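Local coordinates for protein SusD homolog (Bacteroides thetaiotaomicron, PDB 4MRU) that probably binds mucin O-glycans at the cell surface as a SusD-like outer-membrane lipoprotein with a TPR-like helical scaffold, and can bind magnesium, at residues A[58-63]-A[68-73]; A[185-188]-A[194-197]. All coordinates share one frame; numbering follows the deposited sequence.

Interaction 1 of 2, residues A[58-63]-A[68-73]. With EDO (1,2-ethanediol), chain G.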
loop_
_atom_site.group_PDB
_atom_site.type_symbol
_atom_site.label_atom_id
_atom_site.label_comp_id
_atom_site.label_asym_id
_atom_site.label_seq_id
_atom_site.Cartn_x
_atom_site.Cartn_y
_atom_site.Cartn_z
ATOM N N PHE A 58 -5.962 -1.833 10.584
ATOM C CA PHE A 58 -6.692 -2.986 11.115
ATOM C C PHE A 58 -5.911 -3.685 12.189
ATOM O O PHE A 58 -4.681 -3.731 12.170
ATOM C CB PHE A 58 -6.961 -4.073 10.077
ATOM C CG PHE A 58 -7.633 -3.595 8.848
ATOM C CD1 PHE A 58 -8.873 -3.021 8.920
ATOM C CD2 PHE A 58 -6.997 -3.682 7.643
ATOM C CE1 PHE A 58 -9.484 -2.550 7.795
ATOM C CE2 PHE A 58 -7.605 -3.183 6.504
ATOM C CZ PHE A 58 -8.837 -2.610 6.589
ATOM N N GLY A 59 -6.664 -4.263 13.113
ATOM C CA GLY A 59 -6.118 -5.206 14.080
ATOM C C GLY A 59 -6.927 -6.530 14.029
ATOM O O GLY A 59 -8.049 -6.594 13.503
ATOM N N GLU A 60 -6.332 -7.534 14.633
ATOM C CA GLU A 60 -6.811 -8.889 14.596
ATOM C C GLU A 60 -7.723 -9.075 15.807
ATOM O O GLU A 60 -7.435 -8.650 16.919
ATOM C CB GLU A 60 -5.628 -9.876 14.597
ATOM C CG GLU A 60 -4.510 -9.616 13.564
ATOM C CD GLU A 60 -3.244 -9.022 14.143
ATOM O OE1 GLU A 60 -3.348 -8.273 15.127
ATOM O OE2 GLU A 60 -2.147 -9.284 13.582
ATOM N N THR A 61 -8.848 -9.712 15.583
ATOM C CA THR A 61 -9.833 -9.948 16.638
ATOM C C THR A 61 -9.613 -11.210 17.403
ATOM O O THR A 61 -10.218 -11.410 18.468
ATOM C CB THR A 61 -11.249 -10.099 16.028
ATOM O OG1 THR A 61 -11.237 -11.187 15.086
ATOM C CG2 THR A 61 -11.668 -8.840 15.361
ATOM N N ARG A 62 -8.717 -12.072 16.916
ATOM C CA ARG A 62 -8.586 -13.399 17.513
ATOM C C ARG A 62 -7.583 -13.402 18.662
ATOM O O ARG A 62 -6.376 -13.419 18.437
ATOM C CB ARG A 62 -8.213 -14.447 16.453
ATOM C CG ARG A 62 -9.290 -14.566 15.361
ATOM C CD ARG A 62 -10.638 -14.998 15.947
ATOM N NE ARG A 62 -11.715 -14.899 14.972
ATOM C CZ ARG A 62 -13.000 -15.077 15.238
ATOM N NH1 ARG A 62 -13.400 -15.386 16.484
ATOM N NH2 ARG A 62 -13.889 -14.956 14.242
ATOM N N THR A 63 -8.124 -13.440 19.888
ATOM C CA THR A 63 -7.335 -13.261 21.135
ATOM C C THR A 63 -6.454 -14.449 21.423
ATOM O O THR A 63 -5.481 -14.337 22.183
ATOM C CB THR A 63 -8.246 -13.000 22.347
ATOM O OG1 THR A 63 -9.199 -14.078 22.488
ATOM C CG2 THR A 63 -8.965 -11.685 22.143
ATOM N N LYS A 68 1.765 -12.865 16.133
ATOM C CA LYS A 68 1.040 -12.028 15.226
ATOM C C LYS A 68 1.923 -11.005 14.530
ATOM O O LYS A 68 2.913 -10.497 15.073
ATOM C CB LYS A 68 -0.036 -11.266 15.986
ATOM C CG LYS A 68 -1.100 -12.108 16.638
ATOM C CD LYS A 68 -2.301 -11.253 17.071
ATOM C CE LYS A 68 -1.939 -10.343 18.241
ATOM N NZ LYS A 68 -3.120 -9.593 18.750
ATOM N N TYR A 69 1.510 -10.647 13.319
ATOM C CA TYR A 69 2.147 -9.558 12.621
ATOM C C TYR A 69 2.073 -8.296 13.489
ATOM O O TYR A 69 3.102 -7.588 13.634
ATOM C CB TYR A 69 1.510 -9.288 11.254
ATOM C CG TYR A 69 1.940 -10.235 10.127
ATOM C CD1 TYR A 69 1.389 -11.501 9.986
ATOM C CD2 TYR A 69 2.908 -9.847 9.218
ATOM C CE1 TYR A 69 1.773 -12.346 8.937
ATOM C CE2 TYR A 69 3.318 -10.688 8.189
ATOM C CZ TYR A 69 2.759 -11.925 8.051
ATOM O OH TYR A 69 3.165 -12.699 7.005
ATOM N N SER A 70 0.916 -8.023 14.109
ATOM C CA SER A 70 0.725 -6.727 14.837
ATOM C C SER A 70 1.645 -6.564 16.061
ATOM O O SER A 70 1.961 -5.427 16.460
ATOM C CB SER A 70 -0.709 -6.539 15.258
ATOM O OG SER A 70 -1.093 -7.565 16.126
ATOM N N THR A 71 2.091 -7.682 16.621
ATOM C CA THR A 71 3.032 -7.665 17.773
ATOM C C THR A 71 4.485 -7.976 17.366
ATOM O O THR A 71 5.360 -8.188 18.222
ATOM C CB THR A 71 2.554 -8.597 18.907
ATOM O OG1 THR A 71 2.318 -9.922 18.417
ATOM C CG2 THR A 71 1.296 -8.008 19.536
ATOM N N TYR A 72 4.718 -7.975 16.068
ATOM C CA TYR A 72 6.044 -8.081 15.433
ATOM C C TYR A 72 6.653 -9.481 15.527
ATOM O O TYR A 72 7.858 -9.639 15.322
ATOM C CB TYR A 72 7.030 -7.022 15.994
ATOM C CG TYR A 72 6.582 -5.570 15.916
ATOM C CD1 TYR A 72 5.623 -5.137 15.028
ATOM C CD2 TYR A 72 7.153 -4.611 16.749
ATOM C CE1 TYR A 72 5.299 -3.792 14.921
ATOM C CE2 TYR A 72 6.781 -3.272 16.698
ATOM C CZ TYR A 72 5.829 -2.867 15.784
ATOM O OH TYR A 72 5.484 -1.539 15.713
ATOM N N ASN A 73 5.818 -10.490 15.808
ATOM C CA ASN A 73 6.315 -11.857 15.943
ATOM C C ASN A 73 5.410 -12.810 15.190
ATOM O O ASN A 73 4.986 -13.818 15.728
ATOM C CB ASN A 73 6.485 -12.258 17.415
ATOM C CG ASN A 73 5.177 -12.426 18.136
ATOM O OD1 ASN A 73 4.182 -11.757 17.838
ATOM N ND2 ASN A 73 5.168 -13.339 19.087
HETATM C C1 EDO G . 3.404 1.498 14.695
HETATM O O1 EDO G . 3.101 1.530 13.303
HETATM C C2 EDO G . 3.000 0.154 15.283
HETATM O O2 EDO G . 3.499 -0.945 14.482
HETATM O O HOH W 1 -1.015 -11.720 12.661
HETATM O O HOH W 2 -5.482 -10.850 18.857
HETATM O O HOH W 3 -3.741 -11.829 21.043
#

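Interaction 2 of 2, residues A[185-188]-A[194-197]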
loop_
_atom_site.group_PDB
_atom_site.type_symbol
_atom_site.label_atom_id
_atom_site.label_comp_id
_atom_site.label_asym_id
_atom_site.label_seq_id
_atom_site.Cartn_x
_atom_site.Cartn_y
_atom_site.Cartn_z
ATOM N N ASP A 185 -9.519 -8.416 -19.593
ATOM C CA ASP A 185 -8.916 -7.408 -18.724
ATOM C C ASP A 185 -10.009 -6.819 -17.850
ATOM O O ASP A 185 -10.930 -6.167 -18.359
ATOM C CB ASP A 185 -8.248 -6.359 -19.614
ATOM C CG ASP A 185 -7.983 -5.013 -18.889
ATOM O OD1 ASP A 185 -7.920 -4.970 -17.631
ATOM O OD2 ASP A 185 -7.864 -3.998 -19.606
ATOM N N ASP A 186 -9.971 -7.092 -16.556
ATOM C CA ASP A 186 -11.075 -6.616 -15.661
ATOM C C ASP A 186 -10.732 -5.399 -14.847
ATOM O O ASP A 186 -11.358 -5.099 -13.804
ATOM C CB ASP A 186 -11.543 -7.772 -14.763
ATOM C CG ASP A 186 -12.380 -8.799 -15.548
ATOM O OD1 ASP A 186 -12.738 -8.537 -16.710
ATOM O OD2 ASP A 186 -12.712 -9.849 -14.978
ATOM N N VAL A 187 -9.731 -4.673 -15.327
ATOM C CA VAL A 187 -9.328 -3.387 -14.727
ATOM C C VAL A 187 -9.820 -2.292 -15.657
ATOM O O VAL A 187 -10.671 -1.487 -15.267
ATOM C CB VAL A 187 -7.818 -3.302 -14.505
ATOM C CG1 VAL A 187 -7.380 -1.884 -14.084
ATOM C CG2 VAL A 187 -7.420 -4.291 -13.420
ATOM N N TYR A 188 -9.322 -2.298 -16.895
ATOM C CA TYR A 188 -9.701 -1.257 -17.873
ATOM C C TYR A 188 -10.423 -1.771 -19.113
ATOM O O TYR A 188 -10.659 -1.002 -20.063
ATOM C CB TYR A 188 -8.458 -0.465 -18.279
ATOM C CG TYR A 188 -7.949 0.479 -17.230
ATOM C CD1 TYR A 188 -8.785 1.425 -16.630
ATOM C CD2 TYR A 188 -6.619 0.472 -16.869
ATOM C CE1 TYR A 188 -8.296 2.312 -15.691
ATOM C CE2 TYR A 188 -6.127 1.353 -15.946
ATOM C CZ TYR A 188 -6.964 2.274 -15.356
ATOM O OH TYR A 188 -6.403 3.153 -14.460
ATOM N N GLN A 194 -5.997 4.118 -20.937
ATOM C CA GLN A 194 -6.084 4.134 -19.473
ATOM C C GLN A 194 -4.931 3.360 -18.860
ATOM O O GLN A 194 -4.410 3.783 -17.840
ATOM C CB GLN A 194 -7.439 3.595 -18.993
ATOM C CG GLN A 194 -8.564 4.599 -19.215
ATOM C CD GLN A 194 -9.900 4.025 -18.820
ATOM O OE1 GLN A 194 -10.239 2.888 -19.181
ATOM N NE2 GLN A 194 -10.641 4.772 -18.033
ATOM N N TRP A 195 -4.534 2.227 -19.462
ATOM C CA TRP A 195 -3.327 1.523 -19.004
ATOM C C TRP A 195 -2.110 2.454 -19.012
ATOM O O TRP A 195 -1.298 2.390 -18.074
ATOM C CB TRP A 195 -3.055 0.258 -19.819
ATOM C CG TRP A 195 -3.897 -0.880 -19.391
ATOM C CD1 TRP A 195 -4.915 -1.458 -20.071
ATOM C CD2 TRP A 195 -3.825 -1.546 -18.123
ATOM N NE1 TRP A 195 -5.475 -2.480 -19.332
ATOM C CE2 TRP A 195 -4.835 -2.548 -18.120
ATOM C CE3 TRP A 195 -3.037 -1.373 -16.983
ATOM C CZ2 TRP A 195 -5.060 -3.374 -17.018
ATOM C CZ3 TRP A 195 -3.262 -2.198 -15.869
ATOM C CH2 TRP A 195 -4.239 -3.217 -15.912
ATOM N N ARG A 196 -1.992 3.361 -19.994
ATOM C CA ARG A 196 -0.843 4.295 -19.967
ATOM C C ARG A 196 -0.904 5.305 -18.804
ATOM O O ARG A 196 0.115 5.600 -18.189
ATOM C CB ARG A 196 -0.680 5.049 -21.295
ATOM C CG ARG A 196 -0.301 4.089 -22.423
ATOM C CD ARG A 196 0.097 4.857 -23.671
ATOM N NE ARG A 196 1.372 5.483 -23.442
ATOM C CZ ARG A 196 1.669 6.753 -23.672
ATOM N NH1 ARG A 196 0.791 7.597 -24.181
ATOM N NH2 ARG A 196 2.892 7.168 -23.403
ATOM N N LEU A 197 -2.088 5.831 -18.507
ATOM C CA LEU A 197 -2.250 6.709 -17.372
ATOM C C LEU A 197 -1.808 5.995 -16.108
ATOM O O LEU A 197 -1.051 6.547 -15.262
ATOM C CB LEU A 197 -3.697 7.166 -17.235
ATOM C CG LEU A 197 -4.237 8.015 -18.396
ATOM C CD1 LEU A 197 -5.705 8.343 -18.123
ATOM C CD2 LEU A 197 -3.403 9.260 -18.563
HETATM O O HOH W 4 -12.391 1.174 -19.639
#

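Interaction 1 of 2, residues A[58-63]-A[68-73]
The carboxylate of E60 lies against S70 and the aliphatic part of K68, joining the end of a short strand to the turn that follows it. S70 OG donates to the syn lone pair of E60 OE1, 2.6 Å away, while S70 N makes a weak bond to E60 OE2 at 3.4 Å, so the serine grips OE1 firmly and OE2 only weakly. A bend at chi2 (105°) turns the E60 carboxylate toward the serine. OE2 also takes a proton from a water, 2.8 Å away, that accepts from Y69 N. K68 CD lies 3.7 Å from E60 OE1, and the bend at chi3 (-70°) turns CE and NZ beyond it; the ion pair from NZ to OE1 is long at 3.9 Å. The ammonium instead bonds the carbonyl O of I298 and a water that returns to R62 O. The type I turn Y69–Y72, which carries S70, is braced by N73 OD1, which K68 N and T71 OG1 reach from opposite faces, T71 OG1 at 2.7 Å. The E60 side chain touches S53 of helix 40-54, as S70 does, and Y258 of antiparallel strand 258-260, so the contact sits at the end of strand 58-60, beside that helix.

Interaction 2 of 2, residues A[185-188]-A[194-197]
The Y188 ring has Q194 CB over the centre of one face and V187 CG1 near the rim of the opposite face, while its edge points into the indole face of W195. This tyrosine–tryptophan pair is T-shaped, with planes at 89° and 5.1 Å between the centroids of the phenol and the five-membered ring; Y188 CD2 comes to 3.7 Å from W195 CD2. Q194 CB makes a CH-pi contact 3.5 Å from the centroid of the Y188 ring, and beyond it the extended glutamine chain carries OE1 to the ring's CD1 side. There a water donates both to OE1 and to Y188 O, while Q194 NE2 bonds the D237 carboxylate (OD1) and Y188 OH the D237 backbone O. At the edge of the indole, W195 NE1 donates to D185 OD2 at 2.8 Å; OD2 sits close to the indole plane, while NE1 comes from 48° above the carboxylate plane. D185 carries CG anti to its N (chi1 161°), which leaves OD1 to accept from V187 N at 2.9 Å and Y188 N at 3.1 Å, both from the same face. V187 CB packs 3.7 Å from W195 CZ2, crossing the indole at about a right angle. A leucine in place of W195 would probably leave D185 OD2 without its indole donor and deprive the Y188 edge of the flat surface it meets. On helix 104-125, L109, L112 and L113 also touch the indole. The OD1 bonds form an Asx turn within a wider Asx motif that shapes the loop, and OD2 fastens it to the first turn of helix 192-209, part of the helical scaffold of this TPR-clan protein.

In the fold
Interaction 1 closes before interaction 2 opens along the chain, and the two lie on opposite sides of its centre, their own centres 35 Å apart and their nearest atoms about 20 Å apart. They share no helix or strand. The first joins strand 58-60 to the loop leading to helix 81-100, beside helix 40-54 and strand 258-260; the second ties the loop after helix 152-173 to helix 192-209, beside helices 24-32 and 104-125 and strand 239-241. Both are local closures, bridging only four and five intervening residues, and both lie in the SusD/RagB region, away from the magnesium-binding N373. Each therefore fixes a loop separately within a largely helical protein.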